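Local structure of metallocarboxypeptidase (Trypanosoma cruzi, 3DWC) at residues F218-W223 against L263-E268; V222-F227 against K457-Q462; E245-T250 against G270-E275. The protein probably removes single amino acids from the C-terminal end of peptides with broad specificity, sparing proline, as a metal-dependent carboxypeptidase of the M32 family. All coordinates share one frame; numbering follows the deposited sequence.

Contact 1. Residues F218-W223 against L263-E268. With CO (cobalt (II) ion), chain Q.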
loop_
_atom_site.group_PDB
_atom_site.type_symbol
_atom_site.label_atom_id
_atom_site.label_comp_id
_atom_site.label_asym_id
_atom_site.label_seq_id
_atom_site.Cartn_x
_atom_site.Cartn_y
_atom_site.Cartn_z
ATOM N N PHE B 218 19.784 11.978 -4.932
ATOM C CA PHE B 218 20.452 12.977 -5.744
ATOM C C PHE B 218 20.601 12.401 -7.142
ATOM O O PHE B 218 20.310 13.065 -8.116
ATOM C CB PHE B 218 21.816 13.376 -5.184
ATOM C CG PHE B 218 22.596 14.256 -6.112
ATOM C CD1 PHE B 218 22.272 15.585 -6.254
ATOM C CD2 PHE B 218 23.626 13.740 -6.885
ATOM C CE1 PHE B 218 22.962 16.388 -7.143
ATOM C CE2 PHE B 218 24.321 14.532 -7.752
ATOM C CZ PHE B 218 24.011 15.855 -7.882
ATOM N N PHE B 219 20.990 11.131 -7.240
ATOM C CA PHE B 219 21.124 10.533 -8.542
ATOM C C PHE B 219 19.823 10.263 -9.244
ATOM O O PHE B 219 19.744 10.461 -10.467
ATOM C CB PHE B 219 22.110 9.375 -8.564
ATOM C CG PHE B 219 23.542 9.836 -8.530
ATOM C CD1 PHE B 219 24.177 10.237 -9.699
ATOM C CD2 PHE B 219 24.259 9.879 -7.336
ATOM C CE1 PHE B 219 25.519 10.678 -9.674
ATOM C CE2 PHE B 219 25.563 10.282 -7.310
ATOM C CZ PHE B 219 26.203 10.695 -8.479
ATOM N N MET B 220 18.771 9.932 -8.496
ATOM C CA MET B 220 17.474 9.870 -9.088
ATOM C C MET B 220 17.084 11.257 -9.679
ATOM O O MET B 220 16.489 11.312 -10.760
ATOM C CB MET B 220 16.454 9.402 -8.064
ATOM C CG MET B 220 16.696 7.955 -7.646
ATOM S SD MET B 220 15.594 7.379 -6.387
ATOM C CE MET B 220 14.051 7.146 -7.297
ATOM N N ASP B 221 17.440 12.360 -9.005
ATOM C CA ASP B 221 17.270 13.715 -9.588
ATOM C C ASP B 221 18.095 13.967 -10.866
ATOM O O ASP B 221 17.630 14.609 -11.828
ATOM C CB ASP B 221 17.625 14.804 -8.563
ATOM C CG ASP B 221 16.584 14.940 -7.451
ATOM O OD1 ASP B 221 15.430 14.448 -7.593
ATOM O OD2 ASP B 221 16.926 15.579 -6.426
ATOM N N VAL B 222 19.329 13.459 -10.886
ATOM C CA VAL B 222 20.175 13.520 -12.077
ATOM C C VAL B 222 19.475 12.811 -13.237
ATOM O O VAL B 222 19.516 13.288 -14.348
ATOM C CB VAL B 222 21.597 12.928 -11.807
ATOM C CG1 VAL B 222 22.403 12.749 -13.092
ATOM C CG2 VAL B 222 22.350 13.786 -10.750
ATOM N N TRP B 223 18.801 11.681 -12.971
ATOM C CA TRP B 223 18.022 11.010 -14.030
ATOM C C TRP B 223 16.614 11.602 -14.282
ATOM O O TRP B 223 15.808 11.040 -15.029
ATOM C CB TRP B 223 17.929 9.497 -13.759
ATOM C CG TRP B 223 18.912 8.736 -14.556
ATOM C CD1 TRP B 223 18.681 8.073 -15.711
ATOM C CD2 TRP B 223 20.273 8.469 -14.207
ATOM N NE1 TRP B 223 19.821 7.438 -16.136
ATOM C CE2 TRP B 223 20.815 7.668 -15.224
ATOM C CE3 TRP B 223 21.083 8.824 -13.128
ATOM C CZ2 TRP B 223 22.111 7.268 -15.222
ATOM C CZ3 TRP B 223 22.383 8.425 -13.144
ATOM C CH2 TRP B 223 22.884 7.642 -14.170
ATOM N N LEU B 263 24.612 1.838 -7.526
ATOM C CA LEU B 263 24.417 1.268 -8.844
ATOM C C LEU B 263 23.080 0.537 -8.994
ATOM O O LEU B 263 22.464 0.533 -10.081
ATOM C CB LEU B 263 25.574 0.368 -9.231
ATOM C CG LEU B 263 26.815 1.067 -9.781
ATOM C CD1 LEU B 263 27.150 2.382 -9.081
ATOM C CD2 LEU B 263 27.908 0.065 -9.529
ATOM N N GLY B 264 22.664 -0.106 -7.923
ATOM C CA GLY B 264 21.305 -0.673 -7.836
ATOM C C GLY B 264 20.186 0.336 -8.030
ATOM O O GLY B 264 19.263 0.113 -8.780
ATOM N N VAL B 265 20.257 1.452 -7.347
ATOM C CA VAL B 265 19.269 2.507 -7.560
ATOM C C VAL B 265 19.298 3.070 -8.977
ATOM O O VAL B 265 18.258 3.322 -9.559
ATOM C CB VAL B 265 19.440 3.624 -6.531
ATOM C CG1 VAL B 265 18.766 4.927 -6.947
ATOM C CG2 VAL B 265 18.904 3.122 -5.193
ATOM N N ILE B 266 20.481 3.225 -9.534
ATOM C CA ILE B 266 20.638 3.712 -10.914
ATOM C C ILE B 266 19.946 2.717 -11.885
ATOM O O ILE B 266 19.173 3.085 -12.747
ATOM C CB ILE B 266 22.145 3.967 -11.256
ATOM C CG1 ILE B 266 22.641 5.226 -10.545
ATOM C CG2 ILE B 266 22.342 4.143 -12.819
ATOM C CD1 ILE B 266 24.165 5.490 -10.602
ATOM N N HIS B 267 20.226 1.450 -11.714
ATOM C CA HIS B 267 19.565 0.376 -12.468
ATOM C C HIS B 267 18.019 0.474 -12.411
ATOM O O HIS B 267 17.330 0.469 -13.424
ATOM C CB HIS B 267 20.050 -0.978 -11.888
ATOM C CG HIS B 267 19.567 -2.160 -12.654
ATOM N ND1 HIS B 267 20.361 -2.831 -13.561
ATOM C CD2 HIS B 267 18.359 -2.772 -12.682
ATOM C CE1 HIS B 267 19.651 -3.794 -14.134
ATOM N NE2 HIS B 267 18.434 -3.776 -13.616
ATOM N N GLU B 268 17.463 0.558 -11.203
ATOM C CA GLU B 268 16.024 0.616 -11.055
ATOM C C GLU B 268 15.452 1.916 -11.554
ATOM O O GLU B 268 14.377 1.937 -12.087
ATOM C CB GLU B 268 15.638 0.407 -9.600
ATOM C CG GLU B 268 16.094 -0.895 -9.037
ATOM C CD GLU B 268 15.607 -2.118 -9.805
ATOM O OE1 GLU B 268 14.487 -2.086 -10.357
ATOM O OE2 GLU B 268 16.347 -3.151 -9.821
HETATM CO CO CO Q . 16.632 -5.021 -13.992
HETATM O O HOH W 1 16.162 -5.030 -11.784
HETATM O O HOH W 2 17.580 -6.517 -13.675
HETATM O O HOH W 3 15.226 -6.685 -13.947
#

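Contact 2. Residues V222-F227 against K457-Q462. With GLY (glycine), chain O; ALA (alanine), chain P.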
loop_
_atom_site.group_PDB
_atom_site.type_symbol
_atom_site.label_atom_id
_atom_site.label_comp_id
_atom_site.label_asym_id
_atom_site.label_seq_id
_atom_site.Cartn_x
_atom_site.Cartn_y
_atom_site.Cartn_z
ATOM N N VAL B 222 19.329 13.459 -10.886
ATOM C CA VAL B 222 20.175 13.520 -12.077
ATOM C C VAL B 222 19.475 12.811 -13.237
ATOM O O VAL B 222 19.516 13.288 -14.348
ATOM C CB VAL B 222 21.597 12.928 -11.807
ATOM C CG1 VAL B 222 22.403 12.749 -13.092
ATOM C CG2 VAL B 222 22.350 13.786 -10.750
ATOM N N TRP B 223 18.801 11.681 -12.971
ATOM C CA TRP B 223 18.022 11.010 -14.030
ATOM C C TRP B 223 16.614 11.602 -14.282
ATOM O O TRP B 223 15.808 11.040 -15.029
ATOM C CB TRP B 223 17.929 9.497 -13.759
ATOM C CG TRP B 223 18.912 8.736 -14.556
ATOM C CD1 TRP B 223 18.681 8.073 -15.711
ATOM C CD2 TRP B 223 20.273 8.469 -14.207
ATOM N NE1 TRP B 223 19.821 7.438 -16.136
ATOM C CE2 TRP B 223 20.815 7.668 -15.224
ATOM C CE3 TRP B 223 21.083 8.824 -13.128
ATOM C CZ2 TRP B 223 22.111 7.268 -15.222
ATOM C CZ3 TRP B 223 22.383 8.425 -13.144
ATOM C CH2 TRP B 223 22.884 7.642 -14.170
ATOM N N LYS B 224 16.323 12.707 -13.611
ATOM C CA LYS B 224 15.049 13.419 -13.699
ATOM C C LYS B 224 13.870 12.531 -13.353
ATOM O O LYS B 224 12.789 12.676 -13.883
ATOM C CB LYS B 224 14.943 14.122 -15.048
ATOM C CG LYS B 224 16.238 14.845 -15.357
ATOM C CD LYS B 224 16.136 15.760 -16.496
ATOM C CE LYS B 224 17.542 16.257 -16.915
ATOM N NZ LYS B 224 18.246 17.245 -15.942
ATOM N N PHE B 225 14.075 11.611 -12.405
ATOM C CA PHE B 225 12.949 10.911 -11.775
ATOM C C PHE B 225 11.877 11.921 -11.265
ATOM O O PHE B 225 12.134 12.924 -10.562
ATOM C CB PHE B 225 13.451 9.964 -10.680
ATOM C CG PHE B 225 12.395 9.040 -10.104
ATOM C CD1 PHE B 225 12.219 7.765 -10.592
ATOM C CD2 PHE B 225 11.656 9.415 -9.009
ATOM C CE1 PHE B 225 11.286 6.936 -10.031
ATOM C CE2 PHE B 225 10.717 8.607 -8.474
ATOM C CZ PHE B 225 10.522 7.366 -8.970
ATOM N N ASP B 226 10.645 11.680 -11.674
ATOM C CA ASP B 226 9.551 12.488 -11.166
ATOM C C ASP B 226 9.090 11.984 -9.776
ATOM O O ASP B 226 8.420 10.969 -9.672
ATOM C CB ASP B 226 8.397 12.440 -12.156
ATOM C CG ASP B 226 7.231 13.341 -11.751
ATOM O OD1 ASP B 226 7.332 14.105 -10.753
ATOM O OD2 ASP B 226 6.218 13.250 -12.460
ATOM N N PHE B 227 9.487 12.674 -8.717
ATOM C CA PHE B 227 9.124 12.271 -7.347
ATOM C C PHE B 227 7.683 12.614 -6.964
ATOM O O PHE B 227 7.202 12.212 -5.932
ATOM C CB PHE B 227 10.079 12.895 -6.352
ATOM C CG PHE B 227 11.400 12.118 -6.199
ATOM C CD1 PHE B 227 12.570 12.583 -6.752
ATOM C CD2 PHE B 227 11.418 10.931 -5.524
ATOM C CE1 PHE B 227 13.749 11.888 -6.599
ATOM C CE2 PHE B 227 12.577 10.237 -5.344
ATOM C CZ PHE B 227 13.747 10.715 -5.889
ATOM N N LYS B 457 19.628 15.337 -22.756
ATOM C CA LYS B 457 19.696 15.106 -24.218
ATOM C C LYS B 457 19.697 13.591 -24.470
ATOM O O LYS B 457 19.135 13.052 -25.473
ATOM C CB LYS B 457 20.957 15.722 -24.784
ATOM C CG LYS B 457 20.856 17.193 -25.100
ATOM C CD LYS B 457 22.204 17.726 -25.484
ATOM C CE LYS B 457 22.128 19.197 -25.798
ATOM N NZ LYS B 457 23.355 19.614 -26.543
ATOM N N ILE B 458 20.327 12.892 -23.532
ATOM C CA ILE B 458 20.404 11.457 -23.623
ATOM C C ILE B 458 19.023 10.904 -23.326
ATOM O O ILE B 458 18.510 10.115 -24.109
ATOM C CB ILE B 458 21.484 10.864 -22.718
ATOM C CG1 ILE B 458 22.884 11.415 -23.047
ATOM C CG2 ILE B 458 21.554 9.313 -22.878
ATOM C CD1 ILE B 458 23.943 10.924 -21.978
ATOM N N LEU B 459 18.405 11.343 -22.223
ATOM C CA LEU B 459 17.117 10.818 -21.801
ATOM C C LEU B 459 16.075 11.119 -22.873
ATOM O O LEU B 459 15.221 10.288 -23.124
ATOM C CB LEU B 459 16.670 11.376 -20.424
ATOM C CG LEU B 459 17.635 11.166 -19.247
ATOM C CD1 LEU B 459 17.211 11.965 -18.032
ATOM C CD2 LEU B 459 17.761 9.645 -18.952
ATOM N N ALA B 460 16.176 12.274 -23.541
ATOM C CA ALA B 460 15.240 12.612 -24.592
ATOM C C ALA B 460 15.295 11.657 -25.778
ATOM O O ALA B 460 14.263 11.287 -26.337
ATOM C CB ALA B 460 15.434 14.044 -25.073
ATOM N N LYS B 461 16.492 11.251 -26.157
ATOM C CA LYS B 461 16.658 10.234 -27.229
ATOM C C LYS B 461 16.045 8.893 -26.833
ATOM O O LYS B 461 15.441 8.219 -27.657
ATOM C CB LYS B 461 18.131 9.981 -27.532
ATOM C CG LYS B 461 18.836 11.031 -28.297
ATOM C CD LYS B 461 18.433 11.027 -29.791
ATOM C CE LYS B 461 19.017 12.252 -30.528
ATOM N NZ LYS B 461 18.702 12.220 -31.986
ATOM N N GLN B 462 16.234 8.499 -25.586
ATOM C CA GLN B 462 15.602 7.250 -25.056
ATOM C C GLN B 462 14.060 7.317 -25.107
ATOM O O GLN B 462 13.374 6.337 -25.406
ATOM C CB GLN B 462 15.997 7.003 -23.619
ATOM C CG GLN B 462 17.399 6.449 -23.410
ATOM C CD GLN B 462 17.670 6.122 -21.990
ATOM O OE1 GLN B 462 18.139 6.996 -21.213
ATOM N NE2 GLN B 462 17.447 4.824 -21.607
HETATM N N GLY O . 19.905 17.641 -18.487
HETATM C CA GLY O . 19.210 18.952 -18.614
HETATM C C GLY O . 18.226 19.076 -19.762
HETATM O O GLY O . 17.001 19.139 -19.546
HETATM N N ALA P . 18.778 19.079 -20.979
HETATM C CA ALA P . 18.067 19.454 -22.218
HETATM C C ALA P . 17.129 18.356 -22.727
HETATM O O ALA P . 17.068 18.071 -23.929
HETATM C CB ALA P . 19.085 19.841 -23.312
HETATM O O HOH W 4 18.944 6.177 -18.704
#

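Contact 3. Residues E245-T250 against G270-E275. With CO (cobalt (II) ion), chain Q.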
loop_
_atom_site.group_PDB
_atom_site.type_symbol
_atom_site.label_atom_id
_atom_site.label_comp_id
_atom_site.label_asym_id
_atom_site.label_seq_id
_atom_site.Cartn_x
_atom_site.Cartn_y
_atom_site.Cartn_z
ATOM N N GLU B 245 1.794 5.507 -13.156
ATOM C CA GLU B 245 1.511 6.820 -12.552
ATOM C C GLU B 245 2.158 7.031 -11.184
ATOM O O GLU B 245 2.089 8.130 -10.624
ATOM C CB GLU B 245 -0.020 7.031 -12.415
ATOM C CG GLU B 245 -0.803 6.723 -13.677
ATOM C CD GLU B 245 -1.269 5.291 -13.801
ATOM O OE1 GLU B 245 -2.108 5.073 -14.705
ATOM O OE2 GLU B 245 -0.813 4.386 -13.031
ATOM N N ASP B 246 2.780 5.987 -10.634
ATOM C CA ASP B 246 3.190 5.995 -9.259
ATOM C C ASP B 246 4.227 4.898 -9.146
ATOM O O ASP B 246 3.947 3.826 -8.632
ATOM C CB ASP B 246 1.932 5.757 -8.376
ATOM C CG ASP B 246 2.216 5.857 -6.887
ATOM O OD1 ASP B 246 3.424 5.804 -6.498
ATOM O OD2 ASP B 246 1.213 5.948 -6.098
ATOM N N VAL B 247 5.442 5.169 -9.657
ATOM C CA VAL B 247 6.466 4.136 -9.816
ATOM C C VAL B 247 7.339 4.147 -8.568
ATOM O O VAL B 247 7.856 5.177 -8.200
ATOM C CB VAL B 247 7.346 4.377 -11.073
ATOM C CG1 VAL B 247 8.537 3.269 -11.144
ATOM C CG2 VAL B 247 6.512 4.376 -12.274
ATOM N N ARG B 248 7.457 3.009 -7.913
ATOM C CA ARG B 248 8.051 2.890 -6.613
ATOM C C ARG B 248 9.194 1.857 -6.700
ATOM O O ARG B 248 8.959 0.672 -6.952
ATOM C CB ARG B 248 7.000 2.456 -5.563
ATOM C CG ARG B 248 5.838 3.439 -5.486
ATOM C CD ARG B 248 4.949 3.215 -4.289
ATOM N NE ARG B 248 3.831 4.156 -4.311
ATOM C CZ ARG B 248 2.892 4.177 -3.383
ATOM N NH1 ARG B 248 2.950 3.328 -2.387
ATOM N NH2 ARG B 248 1.850 4.982 -3.498
ATOM N N ILE B 249 10.409 2.351 -6.468
ATOM C CA ILE B 249 11.609 1.574 -6.491
ATOM C C ILE B 249 12.161 1.429 -5.073
ATOM O O ILE B 249 11.893 2.230 -4.206
ATOM C CB ILE B 249 12.656 2.186 -7.433
ATOM C CG1 ILE B 249 13.263 3.475 -6.905
ATOM C CG2 ILE B 249 12.070 2.483 -8.802
ATOM C CD1 ILE B 249 14.528 3.794 -7.681
ATOM N N THR B 250 12.934 0.379 -4.846
ATOM C CA THR B 250 13.547 0.182 -3.551
ATOM C C THR B 250 15.032 -0.176 -3.685
ATOM O O THR B 250 15.549 -0.437 -4.792
ATOM C CB THR B 250 12.879 -0.950 -2.817
ATOM O OG1 THR B 250 13.120 -2.140 -3.541
ATOM C CG2 THR B 250 11.383 -0.711 -2.692
ATOM N N GLY B 270 16.601 3.368 -14.106
ATOM C CA GLY B 270 16.518 3.189 -15.564
ATOM C C GLY B 270 15.217 2.492 -15.981
ATOM O O GLY B 270 14.629 2.869 -16.968
ATOM N N HIS B 271 14.820 1.440 -15.250
ATOM C CA HIS B 271 13.495 0.798 -15.401
ATOM C C HIS B 271 12.359 1.834 -15.200
ATOM O O HIS B 271 11.447 1.956 -16.038
ATOM C CB HIS B 271 13.301 -0.340 -14.383
ATOM C CG HIS B 271 14.041 -1.613 -14.682
ATOM N ND1 HIS B 271 13.876 -2.332 -15.842
ATOM C CD2 HIS B 271 14.872 -2.353 -13.912
ATOM C CE1 HIS B 271 14.642 -3.414 -15.812
ATOM N NE2 HIS B 271 15.244 -3.455 -14.645
ATOM N N ALA B 272 12.450 2.615 -14.106
ATOM C CA ALA B 272 11.443 3.609 -13.741
ATOM C C ALA B 272 11.183 4.622 -14.824
ATOM O O ALA B 272 10.023 5.026 -15.047
ATOM C CB ALA B 272 11.850 4.342 -12.443
ATOM N N LYS B 273 12.243 5.072 -15.479
ATOM C CA LYS B 273 12.085 6.107 -16.518
ATOM C C LYS B 273 11.260 5.556 -17.660
ATOM O O LYS B 273 10.463 6.270 -18.270
ATOM C CB LYS B 273 13.447 6.563 -17.043
ATOM C CG LYS B 273 14.328 7.370 -16.014
ATOM C CD LYS B 273 13.687 8.706 -15.589
ATOM C CE LYS B 273 13.668 9.741 -16.756
ATOM N NZ LYS B 273 13.010 11.014 -16.348
ATOM N N TYR B 274 11.429 4.281 -17.958
ATOM C CA TYR B 274 10.614 3.644 -18.983
ATOM C C TYR B 274 9.140 3.643 -18.558
ATOM O O TYR B 274 8.261 4.148 -19.300
ATOM C CB TYR B 274 11.140 2.240 -19.271
ATOM C CG TYR B 274 10.643 1.502 -20.503
ATOM C CD1 TYR B 274 9.822 2.083 -21.463
ATOM C CD2 TYR B 274 11.047 0.211 -20.717
ATOM C CE1 TYR B 274 9.416 1.326 -22.637
ATOM C CE2 TYR B 274 10.630 -0.540 -21.838
ATOM C CZ TYR B 274 9.829 0.042 -22.793
ATOM O OH TYR B 274 9.468 -0.697 -23.887
ATOM N N GLU B 275 8.885 3.128 -17.351
ATOM C CA GLU B 275 7.532 3.076 -16.792
ATOM C C GLU B 275 6.863 4.463 -16.707
ATOM O O GLU B 275 5.686 4.603 -17.100
ATOM C CB GLU B 275 7.540 2.351 -15.436
ATOM C CG GLU B 275 7.920 0.857 -15.547
ATOM C CD GLU B 275 6.858 0.046 -16.297
ATOM O OE1 GLU B 275 7.180 -0.891 -17.063
ATOM O OE2 GLU B 275 5.676 0.363 -16.133
HETATM CO CO CO Q . 16.632 -5.021 -13.992
HETATM O O HOH W 2 17.580 -6.517 -13.675
HETATM O O HOH W 1 16.162 -5.030 -11.784
HETATM O O HOH W 3 15.226 -6.685 -13.947
#

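Contact 1. Residues F218-W223 against L263-E268
V265 is the first residue of 263-268 to reach the neighbouring helix end: its CG1 packs on M220, 3.7 Å from CG and 4.0 Å from SD, the two side chains crossing at about a right angle. CG1 lies anti to the backbone N (chi1 162°), which carries this methyl to the methionine. A slim branched residue facing a flexible thioether suits this buried place. M220 and I266 have the nearest CA atoms across the contact, 7.2 Å apart.

I266 follows and meets W223. Its CG2 sits over one face of the indole, 4.2 Å from the centroid of the six-membered ring and 28° off the ring normal, a CH-pi contact; CG1 adds a looser touch, 4.1 Å from W223 CZ3. The flat indole thus offers its face to one branch of the isoleucine.

This is the HExxH helix of a metallopeptidase, whose buried flank leans on helix 209-222. H267 turns to the active site and binds cobalt through NE2 at 2.2 Å, while E305 holds its ND1 by a hydrogen bond. E268, the predicted proton donor and acceptor, accepts a hydrogen bond at OE2 from a cobalt-bound water, 2.7 Å away.

Contact 2. Residues V222-F227 against K457-Q462
L459 projects from helix 456-467 against W223 and K224, where a Schellman motif ends helix 209-222. K224, at positive phi, is the C-prime residue of that motif: its own N bonds back to D221 O, and F225 N to M220 O. The chain leaves the helix here, and the carbonyl of W223 lies against the leucine.

L459 sets out toward the loop at CB, runs to CG, set anti to the carbonyl carbon (chi1 -56°), and there forks. CD1 packs against the backbone, 3.4 Å from W223 O, and also touches K224 CG at 4.0 Å. CD2 takes the indole instead, 3.7 Å from W223 CD1, with the two side chains at about a right angle. A forked aliphatic tip is well suited to meeting peptide and ring at once, and this one residue supplies most of the surface that its helix buries here.

Beyond the shared CG contact, K224 stays at the exposed border. Its long chain bends at the last torsion (chi4 -71°) and ends with NZ 3.1 Å from the N of the bound glycine; D454 holds that glycine by a hydrogen bond. A water bridges the segments: it lies in the plane of the indole at its edge, accepts from W223 NE1 at 3.0 Å and donates to Q462 OE1 at 2.8 Å.

Contact 3. Residues E245-T250 against G270-E275
V247 and A272 form the centre of this contact, with V247 CG1 3.7 Å from A272 CB. The other valine methyl, CG2, lies 3.9 Å from E275 CB, so the two branches meet residues about one turn apart. I249, two residues along the strand and therefore on the same face, adds CG2 at 4.1 Å from A272 CB. Alanine's small side chain lets the strand lie close, with the axes 9.0 Å apart and running antiparallel at 173°.

E275 contributes only its aliphatic base; its chain bends at chi2 (-67°), and its carboxylate is held by a hydrogen bond to H297 and a salt bridge to K244. One residue before the alanine, H271 binds cobalt through NE2; the strand packs on the same helix but does not touch this ligand.

On the strand's other face R248 grips D246 side-on. NE meets OD1 at 2.8 Å from above the carboxylate plane, whereas NH2 reaches OD2 on its syn side. D29 of the second subunit forms a further salt bridge with R248. Strand 246-251 lies between strands 230-234 and 240-241, and helix 259-276 runs along this small sheet, antiparallel to its middle strand, with helix 294-309 touching H271 and Y274.

In the fold
Three neighbouring contacts, with centres 10 to 12 Å apart, cluster near the metal-binding helix 259-276. Contacts 1 and 3 both use it, at successive levels, and their segments alternate along the chain: 218-223, 245-250, 263-268, 270-275. Contact 2 shares V222 and W223 with contact 1 and reaches some 230 residues on to helix 456-467, so both segments of contact 3 fall between its two. F225 CE1 packs 3.6 Å from A272 CB, tying contact 2 to contact 3, and M220 CE meets I249 CD1, tying contact 1 to contact 3. The helix carrying two of the cobalt ligands is thus embedded among a helix end, a loop and a small sheet.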